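Local coordinates for protein gamma-glutamyltranspeptidase (Ggt) (Helicobacter pylori 26695, PDB 5BPK) that probably cleaves the gamma-glutamyl bond of glutathione and related compounds and passes the glutamyl group to water or an acceptor, as an Ntn-hydrolase, at residues B[111-114]-B[115-119]. Numbering follows the deposited sequence.
With EDO (1,2-ethanediol), chain V; EDO (1,2-ethanediol), chain S.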
loop_
_atom_site.group_PDB
_atom_site.type_symbol
_atom_site.label_atom_id
_atom_site.label_comp_id
_atom_site.label_asym_id
_atom_site.label_seq_id
_atom_site.Cartn_x
_atom_site.Cartn_y
_atom_site.Cartn_z
ATOM N N TYR B 111 15.238 18.581 3.106
ATOM C CA TYR B 111 16.654 18.353 3.387
ATOM C C TYR B 111 17.543 18.180 2.147
ATOM O O TYR B 111 18.758 18.050 2.277
ATOM C CB TYR B 111 16.800 17.180 4.356
ATOM C CG TYR B 111 15.955 17.318 5.612
ATOM C CD1 TYR B 111 15.910 18.517 6.319
ATOM C CD2 TYR B 111 15.198 16.246 6.093
ATOM C CE1 TYR B 111 15.138 18.648 7.453
ATOM C CE2 TYR B 111 14.419 16.369 7.235
ATOM C CZ TYR B 111 14.397 17.577 7.917
ATOM O OH TYR B 111 13.626 17.721 9.044
ATOM N N ASN B 112 16.937 18.210 0.956
ATOM C CA ASN B 112 17.666 18.148 -0.318
ATOM C C ASN B 112 18.478 16.861 -0.480
ATOM O O ASN B 112 19.559 16.851 -1.084
ATOM C CB ASN B 112 18.555 19.390 -0.490
ATOM C CG ASN B 112 18.952 19.648 -1.935
ATOM O OD1 ASN B 112 18.187 19.389 -2.868
ATOM N ND2 ASN B 112 20.155 20.180 -2.123
ATOM N N MET B 113 17.929 15.764 0.038
ATOM C CA MET B 113 18.469 14.440 -0.233
ATOM C C MET B 113 18.132 14.021 -1.649
ATOM O O MET B 113 17.054 14.358 -2.147
ATOM C CB MET B 113 17.884 13.415 0.737
ATOM C CG MET B 113 18.366 13.590 2.150
ATOM S SD MET B 113 17.931 12.191 3.163
ATOM C CE MET B 113 18.071 12.910 4.791
ATOM N N ASN B 114 19.049 13.284 -2.292
ATOM C CA ASN B 114 18.708 12.575 -3.514
ATOM C C ASN B 114 17.750 11.426 -3.174
ATOM O O ASN B 114 17.494 11.131 -2.000
ATOM C CB ASN B 114 19.943 12.157 -4.339
ATOM C CG ASN B 114 20.700 10.968 -3.773
ATOM O OD1 ASN B 114 20.118 10.007 -3.260
ATOM N ND2 ASN B 114 22.026 11.003 -3.928
ATOM N N ILE B 115 17.141 10.831 -4.184
ATOM C CA ILE B 115 16.066 9.883 -3.906
ATOM C C ILE B 115 16.560 8.620 -3.202
ATOM O O ILE B 115 15.822 8.037 -2.399
ATOM C CB ILE B 115 15.222 9.561 -5.172
ATOM C CG1 ILE B 115 13.892 8.904 -4.795
ATOM C CG2 ILE B 115 16.004 8.716 -6.194
ATOM C CD1 ILE B 115 13.048 9.743 -3.858
ATOM N N SER B 116 17.802 8.204 -3.475
ATOM C CA SER B 116 18.395 7.075 -2.757
ATOM C C SER B 116 18.614 7.377 -1.270
ATOM O O SER B 116 18.284 6.564 -0.399
ATOM C CB SER B 116 19.706 6.637 -3.408
ATOM O OG SER B 116 20.259 5.555 -2.703
ATOM N N GLU B 117 19.180 8.549 -0.998
ATOM C CA GLU B 117 19.373 9.021 0.370
ATOM C C GLU B 117 18.029 9.155 1.104
ATOM O O GLU B 117 17.881 8.716 2.264
ATOM C CB GLU B 117 20.102 10.356 0.366
ATOM C CG GLU B 117 21.551 10.269 -0.112
ATOM C CD GLU B 117 22.172 11.637 -0.397
ATOM O OE1 GLU B 117 21.460 12.572 -0.833
ATOM O OE2 GLU B 117 23.387 11.774 -0.181
ATOM N N ALA B 118 17.052 9.752 0.427
ATOM C CA ALA B 118 15.733 9.964 1.020
ATOM C C ALA B 118 15.073 8.646 1.427
ATOM O O ALA B 118 14.379 8.586 2.450
ATOM C CB ALA B 118 14.828 10.742 0.068
ATOM N N VAL B 119 15.260 7.606 0.611
ATOM C CA VAL B 119 14.709 6.276 0.906
ATOM C C VAL B 119 15.500 5.503 1.990
ATOM O O VAL B 119 14.903 4.896 2.888
ATOM C CB VAL B 119 14.583 5.429 -0.379
ATOM C CG1 VAL B 119 14.233 3.966 -0.066
ATOM C CG2 VAL B 119 13.540 6.048 -1.329
HETATM C C1 EDO V . 10.495 15.541 9.101
HETATM O O1 EDO V . 11.115 14.865 7.996
HETATM C C2 EDO V . 11.125 15.159 10.436
HETATM O O2 EDO V . 12.433 15.719 10.506
HETATM C C1 EDO S . 19.876 2.626 -4.336
HETATM O O1 EDO S . 18.909 2.747 -3.268
HETATM C C2 EDO S . 19.174 2.782 -5.679
HETATM O O2 EDO S . 18.142 1.805 -5.838
HETATM O O HOH W 1 21.995 15.155 -1.559
#
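Asn114 and Glu117 grip each other reciprocally at the start of helix 115-120. Glu117 N donates almost straight to Asn114 OD1 at 2.8 Å, meeting the carbonyl from 28° out of its plane. In return, Asn114 N reaches Glu117 OE1 at 2.9 Å, using the anti lone pair of the carboxylate. The Asn114 side chain is swung in between its own backbone N and carbonyl carbon (chi1 75°), which carries OD1 over the first turn. Glu117 folds back with CG beside its backbone N and then runs out extended; the two side chains cross at about a right angle, with amide and carboxylate stacked, their planes 19° apart. Asn114 CG is 3.4 Å from Glu117 OE1. This is a capping box with Asn114 as N-cap: OD1 accepts from Glu117 N-H, one of the amides that the first turn leaves without a helical acceptor, and the carboxylate near the helix N-terminus is probably stabilised by the helix dipole. The regular pattern starts at once, with Ala118 N bonded to Asn114 O at 2.8 Å.

Just before the cap, Met113 packs against the turn at Glu117 and Ala118, CB lying 4.1 Å from Ala118 CB and SD 3.6 Å from Glu117 O. A water donates to both Glu117 OE1 and Asn112 O, giving OE1 a second bond and tying the cap to the turn that leaves helix 96-109, where Asn112 adopts positive phi. Asn107 of that helix makes a backbone bond to Met113, and its ND2 binds Ala118 O. Ser116 OG is hydrogen-bonded to Tyr29 O of the other Ggt chain, whose Pro31 packs on Asn114, placing the cap at the interface between the two chains.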